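Local atomic coordinates of beta-lactamase Rm3 (Uncultured bacterium, PDB entry 5IQK), a protein that hydrolyses beta-lactam antibiotics as a subclass B3 metallo-beta-lactamase, using zinc ions bound at the edge of its fold. Residues L72-H77 against L96-P101; R132-G137 against L147-T152; L105-G110 against P126-M131. One frame throughout, in Å; residues are numbered along the deposited sequence.

Contact 1 (L72-H77 against L96-P101). With ZN (zinc ion), chain C.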
ATOM      1  N   LEU A  72      -0.110  -3.380  15.174  1.00 23.68           N
ATOM      2  CA  LEU A  72      -0.505  -2.197  14.410  1.00 20.69           C
ATOM      3  C   LEU A  72      -0.676  -2.561  12.947  1.00 20.98           C
ATOM      4  O   LEU A  72       0.173  -3.236  12.375  1.00 21.90           O
ATOM      5  CB  LEU A  72       0.535  -1.089  14.549  1.00 19.77           C
ATOM      6  CG  LEU A  72       0.299   0.230  13.805  1.00 26.16           C
ATOM      7  CD1 LEU A  72      -0.986   0.924  14.243  1.00 24.85           C
ATOM      8  CD2 LEU A  72       1.495   1.137  13.975  1.00 23.27           C
ATOM      9  N   ILE A  73      -1.780  -2.116  12.355  1.00 21.88           N
ATOM     10  CA  ILE A  73      -2.049  -2.323  10.936  1.00 20.93           C
ATOM     11  C   ILE A  73      -2.113  -0.964  10.241  1.00 19.30           C
ATOM     12  O   ILE A  73      -2.811  -0.064  10.714  1.00 21.44           O
ATOM     13  CB  ILE A  73      -3.374  -3.069  10.711  1.00 21.85           C
ATOM     14  CG1 ILE A  73      -3.355  -4.418  11.438  1.00 21.95           C
ATOM     15  CG2 ILE A  73      -3.660  -3.220   9.214  1.00 20.50           C
ATOM     16  CD1 ILE A  73      -4.689  -5.123  11.440  1.00 17.83           C
ATOM     17  N   LEU A  74      -1.369  -0.814   9.150  1.00 17.67           N
ATOM     18  CA  LEU A  74      -1.334   0.441   8.401  1.00 18.14           C
ATOM     19  C   LEU A  74      -2.061   0.309   7.071  1.00 18.17           C
ATOM     20  O   LEU A  74      -2.049  -0.741   6.449  1.00 19.33           O
ATOM     21  CB  LEU A  74       0.100   0.881   8.143  1.00 17.25           C
ATOM     22  CG  LEU A  74       0.962   0.868   9.414  1.00 20.71           C
ATOM     23  CD1 LEU A  74       2.386   1.279   9.097  1.00 19.75           C
ATOM     24  CD2 LEU A  74       0.364   1.745  10.502  1.00 20.33           C
ATOM     25  N   ASN A  75      -2.691   1.396   6.645  1.00 17.27           N
ATOM     26  CA  ASN A  75      -3.394   1.437   5.373  1.00 16.97           C
ATOM     27  C   ASN A  75      -2.700   2.383   4.392  1.00 18.36           C
ATOM     28  O   ASN A  75      -2.117   3.392   4.800  1.00 16.31           O
ATOM     29  CB  ASN A  75      -4.848   1.870   5.592  1.00 18.60           C
ATOM     30  CG  ASN A  75      -5.591   2.108   4.286  1.00 19.29           C
ATOM     31  OD1 ASN A  75      -6.002   3.234   3.988  1.00 18.02           O
ATOM     32  ND2 ASN A  75      -5.736   1.058   3.488  1.00 19.03           N
ATOM     33  N   SER A  76      -2.751   2.050   3.108  1.00 18.95           N
ATOM     34  CA  SER A  76      -2.261   2.943   2.068  1.00 17.66           C
ATOM     35  C   SER A  76      -3.407   3.836   1.575  1.00 17.69           C
ATOM     36  O   SER A  76      -3.362   5.058   1.728  1.00 17.38           O
ATOM     37  CB  SER A  76      -1.663   2.151   0.909  1.00 20.12           C
ATOM     38  OG  SER A  76      -2.604   1.216   0.414  1.00 18.11           O
ATOM     39  N   HIS A  77      -4.445   3.229   1.007  1.00 16.96           N
ATOM     40  CA  HIS A  77      -5.655   4.004   0.675  1.00 17.74           C
ATOM     41  C   HIS A  77      -6.925   3.155   0.759  1.00 17.43           C
ATOM     42  O   HIS A  77      -6.867   1.930   0.909  1.00 18.53           O
ATOM     43  CB  HIS A  77      -5.531   4.682  -0.702  1.00 16.34           C
ATOM     44  CG  HIS A  77      -5.488   3.752  -1.885  1.00 18.65           C
ATOM     45  ND1 HIS A  77      -4.342   3.088  -2.268  1.00 18.60           N
ATOM     46  CD2 HIS A  77      -6.420   3.464  -2.833  1.00 15.69           C
ATOM     47  CE1 HIS A  77      -4.582   2.388  -3.367  1.00 19.88           C
ATOM     48  NE2 HIS A  77      -5.833   2.595  -3.727  1.00 13.67           N
ATOM     49  N   LEU A  96      -5.034  -1.914  16.300  1.00 29.73           N
ATOM     50  CA  LEU A  96      -5.581  -0.688  15.726  1.00 31.95           C
ATOM     51  C   LEU A  96      -5.144  -0.531  14.281  1.00 28.06           C
ATOM     52  O   LEU A  96      -4.080  -1.018  13.901  1.00 29.47           O
ATOM     53  CB  LEU A  96      -5.151   0.535  16.528  1.00 33.89           C
ATOM     54  CG  LEU A  96      -5.803   0.625  17.901  1.00 37.51           C
ATOM     55  CD1 LEU A  96      -5.034   1.582  18.791  1.00 42.14           C
ATOM     56  CD2 LEU A  96      -7.252   1.061  17.732  1.00 38.05           C
ATOM     57  N   VAL A  97      -5.968   0.149  13.486  1.00 29.52           N
ATOM     58  CA  VAL A  97      -5.642   0.440  12.096  1.00 23.81           C
ATOM     59  C   VAL A  97      -5.347   1.932  11.926  1.00 23.72           C
ATOM     60  O   VAL A  97      -6.130   2.778  12.356  1.00 27.80           O
ATOM     61  CB  VAL A  97      -6.789   0.030  11.138  1.00 24.36           C
ATOM     62  CG1 VAL A  97      -6.539   0.560   9.757  1.00 23.94           C
ATOM     63  CG2 VAL A  97      -6.947  -1.488  11.105  1.00 28.40           C
ATOM     64  N   ALA A  98      -4.220   2.258  11.304  1.00 20.87           N
ATOM     65  CA  ALA A  98      -3.896   3.658  11.046  1.00 22.11           C
ATOM     66  C   ALA A  98      -4.111   3.989   9.570  1.00 21.35           C
ATOM     67  O   ALA A  98      -3.662   3.262   8.685  1.00 19.49           O
ATOM     68  CB  ALA A  98      -2.466   3.968  11.461  1.00 23.41           C
ATOM     69  N   ALA A  99      -4.800   5.093   9.322  1.00 19.53           N
ATOM     70  CA  ALA A  99      -5.108   5.527   7.966  1.00 17.14           C
ATOM     71  C   ALA A  99      -5.218   7.033   7.942  1.00 20.03           C
ATOM     72  O   ALA A  99      -5.407   7.657   8.989  1.00 21.33           O
ATOM     73  CB  ALA A  99      -6.388   4.893   7.476  1.00 16.26           C
ATOM     74  N   SER A 100      -5.128   7.622   6.754  1.00 20.07           N
ATOM     75  CA  SER A 100      -5.283   9.073   6.624  1.00 18.21           C
ATOM     76  C   SER A 100      -6.695   9.492   7.020  1.00 19.01           C
ATOM     77  O   SER A 100      -7.618   8.678   7.008  1.00 18.86           O
ATOM     78  CB  SER A 100      -4.991   9.520   5.188  1.00 19.88           C
ATOM     79  OG  SER A 100      -6.005   9.064   4.307  1.00 19.72           O
ATOM     80  N   PRO A 101      -6.873  10.769   7.376  1.00 23.52           N
ATOM     81  CA  PRO A 101      -8.220  11.256   7.691  1.00 22.40           C
ATOM     82  C   PRO A 101      -9.202  10.945   6.564  1.00 19.00           C
ATOM     83  O   PRO A 101     -10.315  10.490   6.827  1.00 18.99           O
ATOM     84  CB  PRO A 101      -8.007  12.758   7.856  1.00 23.31           C
ATOM     85  CG  PRO A 101      -6.616  12.847   8.394  1.00 27.37           C
ATOM     86  CD  PRO A 101      -5.838  11.773   7.685  1.00 24.99           C
TER
HETATM   87 ZN    ZN C 401      -6.739   2.233  -5.553  1.00 17.40          ZN
HETATM   88  O   HOH W   1      -4.555   5.680   4.613  1.00 21.97           O
HETATM   89  O   HOH W   2      -4.555   1.247  -6.494  1.00 32.30           O
HETATM   90  O   HOH W   3      -6.754   0.486  -6.294  1.00 20.81           O

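Contact 2 (R132-G137 against L147-T152)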
ATOM      1  N   ARG A 132      -6.881   4.837  14.029  1.00 24.91           N
ATOM      2  CA  ARG A 132      -6.096   6.001  14.431  1.00 32.24           C
ATOM      3  C   ARG A 132      -5.745   6.812  13.194  1.00 30.33           C
ATOM      4  O   ARG A 132      -5.350   6.259  12.180  1.00 27.38           O
ATOM      5  CB  ARG A 132      -4.823   5.579  15.174  1.00 32.01           C
ATOM      6  CG  ARG A 132      -5.086   4.832  16.465  1.00 37.72           C
ATOM      7  CD  ARG A 132      -5.969   5.667  17.383  1.00 44.62           C
ATOM      8  NE  ARG A 132      -6.362   4.961  18.599  1.00 49.56           N
ATOM      9  CZ  ARG A 132      -5.639   4.937  19.714  1.00 49.16           C
ATOM     10  NH1 ARG A 132      -4.479   5.579  19.767  1.00 55.74           N
ATOM     11  NH2 ARG A 132      -6.075   4.275  20.776  1.00 53.94           N
ATOM     12  N   LEU A 133      -5.880   8.129  13.267  1.00 24.20           N
ATOM     13  CA  LEU A 133      -5.608   8.927  12.079  1.00 23.70           C
ATOM     14  C   LEU A 133      -4.109   9.131  11.884  1.00 27.22           C
ATOM     15  O   LEU A 133      -3.392   9.484  12.828  1.00 26.95           O
ATOM     16  CB  LEU A 133      -6.331  10.270  12.179  1.00 26.81           C
ATOM     17  CG  LEU A 133      -7.850  10.132  12.240  1.00 27.11           C
ATOM     18  CD1 LEU A 133      -8.515  11.500  12.287  1.00 29.39           C
ATOM     19  CD2 LEU A 133      -8.354   9.339  11.052  1.00 27.66           C
ATOM     20  N   ALA A 134      -3.649   8.907  10.658  1.00 23.36           N
ATOM     21  CA  ALA A 134      -2.252   9.104  10.284  1.00 22.85           C
ATOM     22  C   ALA A 134      -2.123  10.323   9.378  1.00 24.88           C
ATOM     23  O   ALA A 134      -2.574  10.309   8.234  1.00 22.46           O
ATOM     24  CB  ALA A 134      -1.703   7.872   9.586  1.00 22.60           C
ATOM     25  N   ARG A 135      -1.498  11.376   9.891  1.00 25.10           N
ATOM     26  CA  ARG A 135      -1.324  12.595   9.114  1.00 26.28           C
ATOM     27  C   ARG A 135       0.089  12.600   8.547  1.00 24.14           C
ATOM     28  O   ARG A 135       0.947  11.829   8.992  1.00 22.74           O
ATOM     29  CB  ARG A 135      -1.549  13.810  10.008  1.00 28.57           C
ATOM     30  CG  ARG A 135      -2.886  13.753  10.713  1.00 35.53           C
ATOM     31  CD  ARG A 135      -3.230  15.031  11.446  1.00 43.98           C
ATOM     32  NE  ARG A 135      -4.480  14.875  12.186  1.00 43.32           N
ATOM     33  CZ  ARG A 135      -5.687  15.098  11.683  1.00 41.52           C
ATOM     34  NH1 ARG A 135      -5.822  15.503  10.426  1.00 45.87           N
ATOM     35  NH2 ARG A 135      -6.760  14.921  12.443  1.00 43.93           N
ATOM     36  N   ASP A 136       0.332  13.476   7.579  1.00 24.52           N
ATOM     37  CA  ASP A 136       1.646  13.602   6.961  1.00 24.05           C
ATOM     38  C   ASP A 136       2.740  13.849   8.006  1.00 25.36           C
ATOM     39  O   ASP A 136       2.634  14.745   8.848  1.00 24.97           O
ATOM     40  CB  ASP A 136       1.630  14.730   5.925  1.00 23.95           C
ATOM     41  CG  ASP A 136       2.920  14.821   5.138  1.00 26.30           C
ATOM     42  OD1 ASP A 136       3.237  13.876   4.396  1.00 28.49           O
ATOM     43  OD2 ASP A 136       3.623  15.854   5.269  1.00 29.94           O
ATOM     44  N   GLY A 137       3.771  13.019   7.970  1.00 23.21           N
ATOM     45  CA  GLY A 137       4.872  13.139   8.902  1.00 22.33           C
ATOM     46  C   GLY A 137       4.616  12.460  10.233  1.00 22.48           C
ATOM     47  O   GLY A 137       5.446  12.536  11.130  1.00 24.96           O
ATOM     48  N   LEU A 147       7.671   3.787  12.179  1.00 26.62           N
ATOM     49  CA  LEU A 147       7.150   4.043  10.847  1.00 20.87           C
ATOM     50  C   LEU A 147       6.767   5.505  10.738  1.00 25.79           C
ATOM     51  O   LEU A 147       6.373   6.119  11.735  1.00 25.90           O
ATOM     52  CB  LEU A 147       5.959   3.138  10.568  1.00 27.48           C
ATOM     53  CG  LEU A 147       6.393   1.675  10.542  1.00 28.84           C
ATOM     54  CD1 LEU A 147       5.551   0.864  11.496  1.00 33.46           C
ATOM     55  CD2 LEU A 147       6.275   1.138   9.128  1.00 30.44           C
ATOM     56  N   THR A 148       6.917   6.068   9.545  1.00 25.17           N
ATOM     57  CA  THR A 148       6.531   7.450   9.300  1.00 21.45           C
ATOM     58  C   THR A 148       5.597   7.495   8.103  1.00 22.24           C
ATOM     59  O   THR A 148       5.851   6.870   7.071  1.00 22.04           O
ATOM     60  CB  THR A 148       7.756   8.362   9.053  1.00 22.10           C
ATOM     61  OG1 THR A 148       8.618   8.314  10.191  1.00 23.49           O
ATOM     62  CG2 THR A 148       7.330   9.807   8.833  1.00 19.71           C
ATOM     63  N   ALA A 149       4.491   8.206   8.272  1.00 20.01           N
ATOM     64  CA  ALA A 149       3.503   8.363   7.212  1.00 19.87           C
ATOM     65  C   ALA A 149       3.830   9.555   6.323  1.00 22.77           C
ATOM     66  O   ALA A 149       4.272  10.600   6.802  1.00 23.67           O
ATOM     67  CB  ALA A 149       2.126   8.516   7.813  1.00 21.85           C
ATOM     68  N   HIS A 150       3.610   9.396   5.025  1.00 22.43           N
ATOM     69  CA  HIS A 150       3.805  10.481   4.079  1.00 21.70           C
ATOM     70  C   HIS A 150       2.552  10.610   3.240  1.00 20.70           C
ATOM     71  O   HIS A 150       2.177   9.673   2.537  1.00 19.79           O
ATOM     72  CB  HIS A 150       5.020  10.228   3.187  1.00 22.21           C
ATOM     73  CG  HIS A 150       6.280   9.978   3.948  1.00 23.04           C
ATOM     74  ND1 HIS A 150       7.161  10.984   4.283  1.00 26.12           N
ATOM     75  CD2 HIS A 150       6.796   8.838   4.464  1.00 23.93           C
ATOM     76  CE1 HIS A 150       8.170  10.472   4.963  1.00 25.27           C
ATOM     77  NE2 HIS A 150       7.972   9.171   5.086  1.00 22.94           N
ATOM     78  N   ALA A 151       1.902  11.768   3.305  1.00 19.68           N
ATOM     79  CA  ALA A 151       0.697  11.967   2.498  1.00 20.55           C
ATOM     80  C   ALA A 151       1.038  11.890   1.014  1.00 20.04           C
ATOM     81  O   ALA A 151       1.875  12.663   0.532  1.00 21.84           O
ATOM     82  CB  ALA A 151       0.043  13.308   2.831  1.00 23.79           C
ATOM     83  N   THR A 152       0.413  10.949   0.296  1.00 18.87           N
ATOM     84  CA  THR A 152       0.614  10.833  -1.155  1.00 16.83           C
ATOM     85  C   THR A 152      -0.698  10.600  -1.911  1.00 18.19           C
ATOM     86  O   THR A 152      -0.901   9.569  -2.553  1.00 18.01           O
ATOM     87  CB  THR A 152       1.627   9.693  -1.515  1.00 20.06           C
ATOM     88  OG1 THR A 152       1.173   8.429  -1.002  1.00 18.47           O
ATOM     89  CG2 THR A 152       3.014  10.015  -0.964  1.00 22.03           C
TER

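Contact 3 (L105-G110 against P126-M131)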
ATOM      1  N   LEU A 105     -12.339   7.719   6.504  1.00 21.55           N
ATOM      2  CA  LEU A 105     -13.755   7.881   6.207  1.00 22.33           C
ATOM      3  C   LEU A 105     -14.248   6.721   5.355  1.00 25.04           C
ATOM      4  O   LEU A 105     -15.326   6.178   5.609  1.00 25.72           O
ATOM      5  CB  LEU A 105     -14.021   9.207   5.499  1.00 22.50           C
ATOM      6  CG  LEU A 105     -13.813  10.482   6.313  1.00 26.64           C
ATOM      7  CD1 LEU A 105     -13.986  11.684   5.402  1.00 27.34           C
ATOM      8  CD2 LEU A 105     -14.788  10.531   7.476  1.00 31.17           C
ATOM      9  N   ASP A 106     -13.462   6.335   4.347  1.00 23.45           N
ATOM     10  CA  ASP A 106     -13.809   5.167   3.531  1.00 22.21           C
ATOM     11  C   ASP A 106     -13.860   3.896   4.384  1.00 26.42           C
ATOM     12  O   ASP A 106     -14.819   3.126   4.310  1.00 25.89           O
ATOM     13  CB  ASP A 106     -12.806   4.941   2.391  1.00 20.08           C
ATOM     14  CG  ASP A 106     -12.670   6.130   1.465  1.00 23.83           C
ATOM     15  OD1 ASP A 106     -13.552   7.009   1.471  1.00 23.52           O
ATOM     16  OD2 ASP A 106     -11.667   6.174   0.721  1.00 23.42           O
ATOM     17  N   LEU A 107     -12.817   3.682   5.187  1.00 22.69           N
ATOM     18  CA  LEU A 107     -12.713   2.476   6.007  1.00 23.49           C
ATOM     19  C   LEU A 107     -13.885   2.336   6.967  1.00 25.76           C
ATOM     20  O   LEU A 107     -14.425   1.239   7.140  1.00 25.46           O
ATOM     21  CB  LEU A 107     -11.398   2.467   6.790  1.00 26.41           C
ATOM     22  CG  LEU A 107     -10.183   1.842   6.104  1.00 21.97           C
ATOM     23  CD1 LEU A 107      -9.892   2.464   4.731  1.00 22.02           C
ATOM     24  CD2 LEU A 107      -8.981   1.951   7.029  1.00 21.77           C
ATOM     25  N   ALA A 108     -14.287   3.452   7.570  1.00 26.95           N
ATOM     26  CA  ALA A 108     -15.349   3.451   8.568  1.00 28.19           C
ATOM     27  C   ALA A 108     -16.714   3.074   7.984  1.00 28.44           C
ATOM     28  O   ALA A 108     -17.550   2.485   8.677  1.00 32.24           O
ATOM     29  CB  ALA A 108     -15.428   4.821   9.262  1.00 26.20           C
ATOM     30  N   SER A 109     -16.936   3.386   6.713  1.00 28.20           N
ATOM     31  CA  SER A 109     -18.226   3.107   6.097  1.00 30.80           C
ATOM     32  C   SER A 109     -18.155   1.915   5.150  1.00 28.21           C
ATOM     33  O   SER A 109     -19.179   1.390   4.722  1.00 29.47           O
ATOM     34  CB  SER A 109     -18.729   4.336   5.338  1.00 31.65           C
ATOM     35  OG  SER A 109     -17.854   4.657   4.270  1.00 30.99           O
ATOM     36  N   GLY A 110     -16.938   1.488   4.836  1.00 26.61           N
ATOM     37  CA  GLY A 110     -16.731   0.387   3.913  1.00 27.11           C
ATOM     38  C   GLY A 110     -17.036   0.786   2.475  1.00 25.03           C
ATOM     39  O   GLY A 110     -17.318  -0.066   1.632  1.00 26.45           O
ATOM     40  N   PRO A 126     -16.257  -4.736   4.242  1.00 22.84           N
ATOM     41  CA  PRO A 126     -16.510  -4.688   5.687  1.00 25.61           C
ATOM     42  C   PRO A 126     -15.928  -3.455   6.375  1.00 23.30           C
ATOM     43  O   PRO A 126     -14.738  -3.183   6.241  1.00 25.92           O
ATOM     44  CB  PRO A 126     -15.832  -5.964   6.199  1.00 23.66           C
ATOM     45  CG  PRO A 126     -15.892  -6.894   5.038  1.00 26.84           C
ATOM     46  CD  PRO A 126     -15.657  -6.025   3.842  1.00 24.66           C
ATOM     47  N   PRO A 127     -16.772  -2.701   7.096  1.00 26.71           N
ATOM     48  CA  PRO A 127     -16.302  -1.484   7.768  1.00 28.78           C
ATOM     49  C   PRO A 127     -15.254  -1.778   8.844  1.00 30.13           C
ATOM     50  O   PRO A 127     -15.354  -2.785   9.551  1.00 25.88           O
ATOM     51  CB  PRO A 127     -17.582  -0.912   8.392  1.00 25.09           C
ATOM     52  CG  PRO A 127     -18.697  -1.501   7.574  1.00 30.32           C
ATOM     53  CD  PRO A 127     -18.222  -2.892   7.257  1.00 23.01           C
ATOM     54  N   VAL A 128     -14.271  -0.892   8.977  1.00 28.61           N
ATOM     55  CA  VAL A 128     -13.243  -1.051   9.994  1.00 26.59           C
ATOM     56  C   VAL A 128     -13.700  -0.298  11.222  1.00 32.03           C
ATOM     57  O   VAL A 128     -14.047   0.883  11.143  1.00 33.66           O
ATOM     58  CB  VAL A 128     -11.879  -0.533   9.534  1.00 27.70           C
ATOM     59  CG1 VAL A 128     -10.861  -0.713  10.654  1.00 26.74           C
ATOM     60  CG2 VAL A 128     -11.433  -1.274   8.284  1.00 26.06           C
ATOM     61  N   LYS A 129     -13.696  -1.000  12.348  1.00 38.55           N
ATOM     62  CA  LYS A 129     -14.307  -0.539  13.582  1.00 39.72           C
ATOM     63  C   LYS A 129     -13.455   0.502  14.324  1.00 40.56           C
ATOM     64  O   LYS A 129     -13.951   1.564  14.704  1.00 43.57           O
ATOM     65  CB  LYS A 129     -14.589  -1.771  14.460  1.00 45.11           C
ATOM     66  CG  LYS A 129     -15.622  -1.603  15.567  1.00 49.25           C
ATOM     67  CD  LYS A 129     -15.662  -2.852  16.459  1.00 50.80           C
ATOM     68  CE  LYS A 129     -16.923  -2.897  17.314  1.00 46.90           C
ATOM     69  NZ  LYS A 129     -16.862  -3.920  18.402  1.00 47.68           N
ATOM     70  N   ASP A 130     -12.180   0.195  14.535  1.00 39.39           N
ATOM     71  CA  ASP A 130     -11.324   1.013  15.399  1.00 39.44           C
ATOM     72  C   ASP A 130     -10.089   1.530  14.673  1.00 35.80           C
ATOM     73  O   ASP A 130      -9.313   0.750  14.118  1.00 34.27           O
ATOM     74  CB  ASP A 130     -10.921   0.218  16.636  1.00 40.28           C
ATOM     75  CG  ASP A 130     -12.118  -0.221  17.450  1.00 45.36           C
ATOM     76  OD1 ASP A 130     -12.933   0.652  17.819  1.00 47.85           O
ATOM     77  OD2 ASP A 130     -12.253  -1.435  17.708  1.00 49.69           O
ATOM     78  N   MET A 131      -9.906   2.848  14.675  1.00 34.15           N
ATOM     79  CA  MET A 131      -8.862   3.462  13.856  1.00 31.52           C
ATOM     80  C   MET A 131      -8.094   4.602  14.516  1.00 29.68           C
ATOM     81  O   MET A 131      -8.581   5.241  15.437  1.00 37.62           O
ATOM     82  CB  MET A 131      -9.475   3.971  12.560  1.00 28.80           C
ATOM     83  CG  MET A 131      -9.894   2.863  11.620  1.00 31.94           C
ATOM     84  SD  MET A 131     -10.446   3.559  10.082  1.00 37.04           S
ATOM     85  CE  MET A 131     -12.045   4.214  10.552  1.00 32.11           C
TER

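Contact 1 (L72-H77 against L96-P101)
The methyl of A98 packs against two leucines of the neighbouring strand: L74 CD2 touches it at 3.7 Å from A98 CB, and L72 CD1 lies more loosely on the same side, 4.4 Å from A98 CB. F140, from the second sheet, packs on L72 and A98. Through the sheet, I73 and V97 occupy the opposite face beneath helix 86-93, their branches passing at an angle with I73 CB 3.9 Å from V97 CG2. Two parallel strands with helical chain between them make this a beta-alpha-beta crossover, one unit of the alpha-beta/beta-alpha sandwich of metallo-beta-lactamases. The backbones carry it by nearly straight bonds in which I73 uses both groups: its N donates to L96 O, and its O accepts A98 N at 2.8 Å. N75 N then closes on A98 O, where strand 72-74 has already run out. N75 leans across, CB 3.9 Å from A99 CB, and with CG anti to the backbone N (chi1 173°) and beside the carbonyl carbon, its amide lies along the onward chain. There ND2 donates to H77 O at 2.9 Å with that oxygen close to the amide plane, although the N-H comes from above the carbonyl plane. A water on N75 OD1 also accepts from S100 N, 2.9 Å from the water oxygen, and so bridges the parting ends. H77 opens the HxHxDH motif; its NE2 binds zinc at 2.1 Å beside H79 and the sequence-distant H155, and D179 holds H77 ND1.

Contact 2 (R132-G137 against L147-T152)
D136 OD1 takes the backbone N-H of A151 at 2.7 Å, using the lone pair turned away from its other carboxylate oxygen. The bond ties the connection between the two sheets of the alpha-beta/beta-alpha sandwich to the second of them: residues 134-137 have just left strand 131-133, the outermost strand of one sheet, and are crossing toward strand 139-142 of the other, passing against strand 145-151 on the way, so the touching parts run about 100° apart instead of pairing as neighbours. With CG anti to the backbone N (chi1 -174°), the carboxylate of D136 swings over the end of strand 145-151, where OD1 also lies 3.6 Å from A151 CB and the aliphatic CB of the aspartate rests against the same methyl. One residue on, G137 N donates to A149 O at 2.7 Å, approaching from a direction tilted 32° off the carbonyl plane. Side chain and backbone of D136-G137 thus grip the strand at two points, on either side of H150, whose imidazole is directed elsewhere and bonds T163 through NE2. Toward the interior the polar grip gives way to methyl packing. A149 CB comes within 3.7 Å of R135 O and faces A134 CB at 4.3 Å; W162 touches both alanines, and F140 and L160 add to the cover on A134, joining this patch to the core between the sheets. G137 itself has a positive phi of 84°, and the methyl carbon T148 CG2 lies alongside its carbonyl, 4.0 Å from G137 O.

Contact 3 (L105-G110 against P126-M131)
M131 reaches across to L107 and A108 on the last turn of helix 101-109, and each atom along its chain finds a different neighbour. CB sets out from the start of strand 131-133, 3.6 Å from V97 O in the adjoining strand. CG passes V128 of its own segment, 3.8 Å from V128 CG1. The sulfur then settles obliquely against L107, with SD 3.6 Å from L107 CB and 3.7 Å from L107 CD2, touching both the root and one branch of the leucine. At this point the chain of M131 bends (chi3 -74°), which turns the terminal methyl toward the next helix residue, so that M131 CE ends 3.7 Å from A108 CB. L107 is engaged from a second quarter by V128: the two side chains lie alongside each other and point the same way, with L107 CG 4.0 Å from V128 CG2. L86 of helix 86-93 and V97 of the sheet touch both, placing the pair in the layer where helices cover one face of the first sheet, as in the metallo-beta-lactamase sandwich. The polar element is a single, almost straight bond: V128 N donates to L107 O at 2.8 Å with an N-H...O angle of 171°, though it arrives from above the carbonyl plane, 42° out of it. P127 CA adds a CH...O contact to the same oxygen at 3.4 Å, and its ring carbon CB sits close to A108 O. Near the helix end, where G110 N makes a weak bond to L107 O, V128 N gives that oxygen a shorter one. The returning loop is thus pinned by one directional bond, while thioether and aliphatic packing supplies the rest without any charged pair.

How the contacts relate
Strand 96-99 joins the three contacts. Its far side from contact 1 pairs with the strand that opens contact 2, through probable hydrogen bonds from R132 N to V97 O (2.8 Å) and from A134 N to A99 O (2.7 Å). Contact 3 packs over the same strand, with L107 CD2 3.9 Å from both V97 CG1 and A99 CB. Contact 1 thus lies with its centre about 9 Å from that of contact 2 and about 10 Å from that of contact 3, whereas the centres of contacts 2 and 3 are about 17 Å apart, linked by chain continuity at M131-R132. Contact 1 alone supplies a zinc ligand, H77; the L107 side chain stays about 11 Å from a zinc ion.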